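Local atomic coordinates of cysteine protease (Xylella fastidiosa, PDB entry 3OIS), a protein that probably cleaves peptide bonds as a papain-family cysteine protease and binds the nucleotide uridine-5'-diphosphate. Residues I130-W144 with Q171-Y184. Numbering follows the deposited sequence.
Sequences IKVLHKLGVCPEKEW and QCYKDAQNYKITEY. With UDP (uridine-5'-diphosphate), chain E.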
loop_
_atom_site.group_PDB
_atom_site.type_symbol
_atom_site.label_atom_id
_atom_site.label_comp_id
_atom_site.label_asym_id
_atom_site.label_seq_id
_atom_site.Cartn_x
_atom_site.Cartn_y
_atom_site.Cartn_z
ATOM N N ILE A 130 8.250 4.664 -1.916
ATOM C CA ILE A 130 8.482 5.936 -1.222
ATOM C C ILE A 130 9.659 6.724 -1.796
ATOM O O ILE A 130 9.570 7.913 -2.017
ATOM C CB ILE A 130 8.610 5.669 0.265
ATOM C CG1 ILE A 130 7.241 5.281 0.792
ATOM C CG2 ILE A 130 9.049 6.948 1.063
ATOM C CD1 ILE A 130 7.365 4.769 2.281
ATOM N N LYS A 131 10.744 6.046 -2.129
ATOM C CA LYS A 131 11.835 6.691 -2.834
ATOM C C LYS A 131 11.393 7.358 -4.162
ATOM O O LYS A 131 11.828 8.485 -4.447
ATOM C CB LYS A 131 12.927 5.697 -3.119
ATOM C CG LYS A 131 14.274 6.418 -3.464
ATOM C CD LYS A 131 15.147 6.668 -2.257
ATOM C CE LYS A 131 16.406 7.329 -2.649
ATOM N NZ LYS A 131 17.033 7.738 -1.394
ATOM N N VAL A 132 10.594 6.663 -4.980
ATOM C CA VAL A 132 10.007 7.221 -6.186
ATOM C C VAL A 132 9.231 8.496 -5.843
ATOM O O VAL A 132 9.490 9.534 -6.417
ATOM C CB VAL A 132 9.042 6.247 -6.901
ATOM C CG1 VAL A 132 8.371 6.903 -8.075
ATOM C CG2 VAL A 132 9.803 4.967 -7.339
ATOM N N LEU A 133 8.341 8.422 -4.841
ATOM C CA LEU A 133 7.619 9.649 -4.460
ATOM C C LEU A 133 8.501 10.807 -4.023
ATOM O O LEU A 133 8.084 11.959 -4.236
ATOM C CB LEU A 133 6.574 9.332 -3.405
ATOM C CG LEU A 133 5.480 8.408 -3.900
ATOM C CD1 LEU A 133 4.506 7.980 -2.684
ATOM C CD2 LEU A 133 4.679 8.987 -5.048
ATOM N N HIS A 134 9.614 10.510 -3.356
ATOM C CA HIS A 134 10.509 11.536 -2.801
ATOM C C HIS A 134 11.343 12.197 -3.902
ATOM O O HIS A 134 11.458 13.425 -3.937
ATOM C CB HIS A 134 11.440 10.924 -1.781
ATOM C CG HIS A 134 12.236 11.934 -1.003
ATOM N ND1 HIS A 134 13.458 11.643 -0.414
ATOM C CD2 HIS A 134 11.965 13.233 -0.707
ATOM C CE1 HIS A 134 13.903 12.720 0.222
ATOM N NE2 HIS A 134 13.029 13.705 0.053
ATOM N N LYS A 135 11.927 11.378 -4.774
ATOM C CA LYS A 135 12.848 11.852 -5.802
ATOM C C LYS A 135 12.216 12.196 -7.147
ATOM O O LYS A 135 12.710 13.116 -7.831
ATOM C CB LYS A 135 13.912 10.778 -6.059
ATOM C CG LYS A 135 14.697 10.414 -4.836
ATOM C CD LYS A 135 15.537 11.549 -4.262
ATOM C CE LYS A 135 16.303 11.065 -3.037
ATOM N NZ LYS A 135 17.107 12.139 -2.426
ATOM N N LEU A 136 11.136 11.498 -7.555
ATOM C CA LEU A 136 10.491 11.693 -8.844
ATOM C C LEU A 136 9.098 12.307 -8.677
ATOM O O LEU A 136 8.608 12.939 -9.569
ATOM C CB LEU A 136 10.365 10.366 -9.580
ATOM C CG LEU A 136 11.671 9.564 -9.674
ATOM C CD1 LEU A 136 11.539 8.357 -10.600
ATOM C CD2 LEU A 136 12.846 10.470 -10.104
ATOM N N GLY A 137 8.418 12.038 -7.537
ATOM C CA GLY A 137 7.001 12.437 -7.456
ATOM C C GLY A 137 6.079 11.406 -8.099
ATOM O O GLY A 137 6.399 10.146 -8.120
ATOM N N VAL A 138 4.938 11.857 -8.573
ATOM C CA VAL A 138 3.983 11.016 -9.302
ATOM C C VAL A 138 3.076 11.920 -10.114
ATOM O O VAL A 138 2.650 12.998 -9.620
ATOM C CB VAL A 138 3.131 10.109 -8.335
ATOM C CG1 VAL A 138 2.461 10.951 -7.162
ATOM C CG2 VAL A 138 2.140 9.244 -9.105
ATOM N N CYS A 139 2.811 11.521 -11.349
ATOM C CA CYS A 139 1.895 12.315 -12.223
ATOM C C CYS A 139 0.457 11.840 -12.034
ATOM O O CYS A 139 0.201 10.773 -11.488
ATOM C CB CYS A 139 2.322 12.190 -13.683
ATOM S SG CYS A 139 2.237 10.537 -14.381
ATOM N N PRO A 140 -0.534 12.627 -12.506
ATOM C CA PRO A 140 -1.886 12.163 -12.447
ATOM C C PRO A 140 -2.151 10.886 -13.281
ATOM O O PRO A 140 -1.577 10.693 -14.370
ATOM C CB PRO A 140 -2.682 13.386 -13.065
ATOM C CG PRO A 140 -1.821 14.560 -12.643
ATOM C CD PRO A 140 -0.423 14.033 -12.985
ATOM N N GLU A 141 -3.062 10.036 -12.817
ATOM C CA GLU A 141 -3.324 8.814 -13.510
ATOM C C GLU A 141 -3.871 9.086 -14.933
ATOM O O GLU A 141 -3.559 8.357 -15.821
ATOM C CB GLU A 141 -4.137 7.818 -12.667
ATOM C CG GLU A 141 -4.220 6.446 -13.300
ATOM C CD GLU A 141 -4.478 5.409 -12.231
ATOM O OE1 GLU A 141 -5.667 5.176 -11.869
ATOM O OE2 GLU A 141 -3.459 4.841 -11.795
ATOM N N LYS A 142 -4.601 10.185 -15.136
ATOM C CA LYS A 142 -5.037 10.494 -16.516
ATOM C C LYS A 142 -3.948 10.626 -17.511
ATOM O O LYS A 142 -4.163 10.259 -18.677
ATOM C CB LYS A 142 -6.017 11.699 -16.566
ATOM C CG LYS A 142 -7.446 11.237 -16.157
ATOM C CD LYS A 142 -8.463 12.339 -15.842
ATOM C CE LYS A 142 -9.833 11.712 -15.551
ATOM N NZ LYS A 142 -10.942 12.734 -15.519
ATOM N N GLU A 143 -2.789 11.138 -17.085
ATOM C CA GLU A 143 -1.614 11.305 -17.928
ATOM C C GLU A 143 -0.854 9.985 -18.139
ATOM O O GLU A 143 -0.128 9.818 -19.107
ATOM C CB GLU A 143 -0.684 12.323 -17.259
ATOM C CG GLU A 143 0.471 12.821 -18.091
ATOM C CD GLU A 143 1.204 13.972 -17.403
ATOM O OE1 GLU A 143 0.903 14.279 -16.223
ATOM O OE2 GLU A 143 2.086 14.595 -18.059
ATOM N N TRP A 144 -1.010 9.033 -17.200
ATOM C CA TRP A 144 -0.334 7.708 -17.325
ATOM C C TRP A 144 -1.285 6.661 -16.765
ATOM O O TRP A 144 -1.182 6.282 -15.541
ATOM C CB TRP A 144 1.061 7.672 -16.612
ATOM C CG TRP A 144 1.896 6.512 -17.123
ATOM C CD1 TRP A 144 2.305 5.396 -16.411
ATOM C CD2 TRP A 144 2.392 6.335 -18.471
ATOM N NE1 TRP A 144 2.972 4.540 -17.240
ATOM C CE2 TRP A 144 3.102 5.104 -18.499
ATOM C CE3 TRP A 144 2.303 7.084 -19.646
ATOM C CZ2 TRP A 144 3.698 4.599 -19.689
ATOM C CZ3 TRP A 144 2.960 6.619 -20.815
ATOM C CH2 TRP A 144 3.610 5.372 -20.836
ATOM N N GLN A 171 6.967 13.775 -20.545
ATOM C CA GLN A 171 6.009 14.782 -19.988
ATOM C C GLN A 171 5.502 14.304 -18.606
ATOM O O GLN A 171 5.384 15.088 -17.681
ATOM C CB GLN A 171 4.806 15.145 -20.913
ATOM C CG GLN A 171 4.049 16.487 -20.505
ATOM C CD GLN A 171 4.989 17.756 -20.181
ATOM O OE1 GLN A 171 5.888 18.090 -20.956
ATOM N NE2 GLN A 171 4.784 18.408 -18.983
ATOM N N CYS A 172 5.272 12.997 -18.496
ATOM C CA CYS A 172 4.886 12.376 -17.201
ATOM C C CYS A 172 5.916 12.604 -16.134
ATOM O O CYS A 172 5.583 13.027 -15.048
ATOM C CB CYS A 172 4.644 10.895 -17.417
ATOM S SG CYS A 172 3.158 10.543 -18.295
ATOM N N TYR A 173 7.192 12.340 -16.438
ATOM C CA TYR A 173 8.249 12.620 -15.481
ATOM C C TYR A 173 8.327 14.079 -15.059
ATOM O O TYR A 173 8.567 14.397 -13.875
ATOM C CB TYR A 173 9.575 12.113 -16.020
ATOM C CG TYR A 173 9.743 10.595 -15.911
ATOM C CD1 TYR A 173 9.451 9.755 -16.975
ATOM C CD2 TYR A 173 10.251 10.032 -14.714
ATOM C CE1 TYR A 173 9.644 8.365 -16.902
ATOM C CE2 TYR A 173 10.482 8.639 -14.622
ATOM C CZ TYR A 173 10.147 7.822 -15.635
ATOM O OH TYR A 173 10.331 6.466 -15.605
ATOM N N LYS A 174 8.182 14.999 -16.043
ATOM C CA LYS A 174 8.244 16.417 -15.682
ATOM C C LYS A 174 7.068 16.795 -14.760
ATOM O O LYS A 174 7.275 17.438 -13.711
ATOM C CB LYS A 174 8.190 17.252 -16.953
ATOM C CG LYS A 174 8.414 18.732 -16.744
ATOM C CD LYS A 174 8.986 19.413 -18.049
ATOM C CE LYS A 174 8.691 20.932 -18.093
ATOM N NZ LYS A 174 7.176 21.072 -18.111
ATOM N N ASP A 175 5.860 16.429 -15.131
ATOM C CA ASP A 175 4.675 16.755 -14.309
ATOM C C ASP A 175 4.771 16.089 -12.914
ATOM O O ASP A 175 4.426 16.670 -11.894
ATOM C CB ASP A 175 3.379 16.376 -15.049
ATOM C CG ASP A 175 3.132 17.240 -16.297
ATOM O OD1 ASP A 175 3.680 18.343 -16.376
ATOM O OD2 ASP A 175 2.458 16.782 -17.209
ATOM N N ALA A 176 5.300 14.859 -12.871
ATOM C CA ALA A 176 5.358 14.173 -11.586
ATOM C C ALA A 176 6.135 14.938 -10.539
ATOM O O ALA A 176 5.862 14.823 -9.330
ATOM C CB ALA A 176 5.989 12.774 -11.796
ATOM N N GLN A 177 7.147 15.707 -10.974
ATOM C CA GLN A 177 7.981 16.541 -10.084
ATOM C C GLN A 177 7.198 17.544 -9.267
ATOM O O GLN A 177 7.682 18.014 -8.244
ATOM C CB GLN A 177 9.044 17.344 -10.842
ATOM C CG GLN A 177 10.163 16.497 -11.450
ATOM C CD GLN A 177 11.262 16.201 -10.466
ATOM O OE1 GLN A 177 11.797 17.093 -9.770
ATOM N NE2 GLN A 177 11.650 14.934 -10.414
ATOM N N ASN A 178 6.005 17.883 -9.721
ATOM C CA ASN A 178 5.172 18.848 -8.965
ATOM C C ASN A 178 4.513 18.265 -7.726
ATOM O O ASN A 178 3.928 18.998 -6.902
ATOM C CB ASN A 178 4.119 19.410 -9.879
ATOM C CG ASN A 178 4.729 20.319 -10.910
ATOM O OD1 ASN A 178 5.743 20.987 -10.641
ATOM N ND2 ASN A 178 4.171 20.309 -12.103
ATOM N N TYR A 179 4.611 16.929 -7.578
ATOM C CA TYR A 179 3.918 16.221 -6.534
ATOM C C TYR A 179 4.854 15.379 -5.600
ATOM O O TYR A 179 4.396 14.521 -4.926
ATOM C CB TYR A 179 2.849 15.328 -7.185
ATOM C CG TYR A 179 1.970 16.183 -8.085
ATOM C CD1 TYR A 179 1.087 17.119 -7.524
ATOM C CD2 TYR A 179 2.027 16.051 -9.461
ATOM C CE1 TYR A 179 0.275 17.932 -8.334
ATOM C CE2 TYR A 179 1.182 16.847 -10.325
ATOM C CZ TYR A 179 0.332 17.805 -9.709
ATOM O OH TYR A 179 -0.459 18.645 -10.474
ATOM N N LYS A 180 6.149 15.667 -5.571
ATOM C CA LYS A 180 7.087 14.948 -4.666
ATOM C C LYS A 180 6.688 15.085 -3.265
ATOM O O LYS A 180 6.270 16.178 -2.804
ATOM C CB LYS A 180 8.484 15.539 -4.786
ATOM C CG LYS A 180 9.006 15.479 -6.238
ATOM C CD LYS A 180 10.480 15.632 -6.241
ATOM C CE LYS A 180 10.983 17.068 -6.241
ATOM N NZ LYS A 180 12.244 17.207 -7.142
ATOM N N ILE A 181 6.911 14.021 -2.493
ATOM C CA ILE A 181 6.856 14.125 -1.054
ATOM C C ILE A 181 8.119 14.824 -0.505
ATOM O O ILE A 181 9.123 14.966 -1.229
ATOM C CB ILE A 181 6.586 12.716 -0.302
ATOM C CG1 ILE A 181 7.772 11.745 -0.435
ATOM C CG2 ILE A 181 5.236 12.107 -0.767
ATOM C CD1 ILE A 181 7.620 10.500 0.437
ATOM N N THR A 182 8.054 15.304 0.742
ATOM C CA THR A 182 9.280 15.877 1.372
ATOM C C THR A 182 9.965 15.029 2.470
ATOM O O THR A 182 11.160 15.197 2.759
ATOM C CB THR A 182 9.077 17.344 1.838
ATOM O OG1 THR A 182 8.114 17.334 2.877
ATOM C CG2 THR A 182 8.560 18.196 0.653
ATOM N N GLU A 183 9.185 14.174 3.109
ATOM C CA GLU A 183 9.715 13.350 4.151
ATOM C C GLU A 183 8.892 12.071 4.309
ATOM O O GLU A 183 7.715 11.989 3.882
ATOM C CB GLU A 183 9.685 14.226 5.426
ATOM C CG GLU A 183 9.983 13.606 6.740
ATOM C CD GLU A 183 9.407 14.500 7.862
ATOM O OE1 GLU A 183 9.204 13.987 8.967
ATOM O OE2 GLU A 183 9.092 15.694 7.611
ATOM N N TYR A 184 9.548 11.058 4.886
ATOM C CA TYR A 184 8.905 9.783 5.225
ATOM C C TYR A 184 9.564 9.174 6.431
ATOM O O TYR A 184 10.793 9.350 6.650
ATOM C CB TYR A 184 8.913 8.767 4.065
ATOM C CG TYR A 184 10.312 8.533 3.470
ATOM C CD1 TYR A 184 10.864 9.415 2.569
ATOM C CD2 TYR A 184 11.033 7.362 3.759
ATOM C CE1 TYR A 184 12.149 9.178 1.949
ATOM C CE2 TYR A 184 12.263 7.122 3.174
ATOM C CZ TYR A 184 12.805 8.004 2.280
ATOM O OH TYR A 184 14.024 7.741 1.743
HETATM N N1 UDP E . 15.391 8.857 4.751
HETATM C C2 UDP E . 14.229 8.669 5.446
HETATM N N3 UDP E . 13.237 9.636 5.336
HETATM C C4 UDP E . 13.404 10.735 4.558
HETATM C C5 UDP E . 14.611 10.962 3.871
HETATM C C6 UDP E . 15.554 9.925 3.907
HETATM O O2 UDP E . 14.024 7.713 6.126
HETATM O O4 UDP E . 12.474 11.604 4.598
HETATM C "C1'" UDP E . 16.474 7.844 5.008
HETATM C "C2'" UDP E . 16.235 6.501 4.353
HETATM O "O2'" UDP E . 16.911 5.561 5.187
HETATM C "C3'" UDP E . 16.999 6.712 3.107
HETATM C "C4'" UDP E . 18.257 7.455 3.611
HETATM O "O4'" UDP E . 17.751 8.364 4.613
HETATM O "O3'" UDP E . 17.373 5.424 2.625
HETATM C "C5'" UDP E . 18.972 8.149 2.456
HETATM O "O5'" UDP E . 18.067 9.118 1.932
HETATM P PA UDP E . 18.474 10.283 1.027
HETATM O O1A UDP E . 17.342 10.893 0.295
HETATM O O2A UDP E . 19.359 11.239 1.749
HETATM O O3A UDP E . 19.389 9.438 -0.022
HETATM P PB UDP E . 20.022 9.739 -1.480
HETATM O O1B UDP E . 21.443 9.421 -1.393
HETATM O O2B UDP E . 19.249 8.904 -2.362
HETATM O O3B UDP E . 19.856 11.164 -1.912
HETATM O O HOH W 1 15.058 9.417 -0.053
HETATM O O HOH W 2 13.247 16.276 1.271
HETATM O O HOH W 3 9.799 12.745 -12.167
#
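Tyr184 and His134 meet at the UDP pocket of this papain-family protein, where helix 126-135 lies against the start of strand 183-186. The Tyr184 ring is sandwiched: uracil N3 of UDP sits over the centre of one face, 3.3 Å above its plane, and the methyl CG2 of Ile130 lies over the opposite face, offset toward the rim. With CG between the backbone N and carbonyl carbon (chi1 53°), the ring lies face-on over the uracil while the Tyr184 backbone reads it, N donating to O4 and O accepting from N3 at 176°. The ring turns its edge toward the face of His134 in an offset edge-to-face pair, planes at 74°. One water joins His134 ND1, Tyr184 OH, Lys131 NZ and UDP O1A, while Lys131 NZ also reaches UDP O2B (2.7 Å) and Lys135 NZ grips UDP O1A and O3B, which would counter the diphosphate charge. Behind this shell, Ile181 N donates to Leu133 O (2.9 Å) and Ile181 CD1 packs on Ile130 CG2. Gly137, the first residue past the helix to leave helical backbone angles, has positive phi, and its CA lies 3.2 Å from Ala176 O. Farther from the nucleotide, Cys139 SG rests 3.9 Å from Cys172 CB. At the far end, Glu143 OE2, in one of two conformers, is modelled a doubtful 2.4 Å from Asp175 OD2, with one acid possibly protonated; Gln171 NE2 donates to Asp175 OD1 at 2.8 Å.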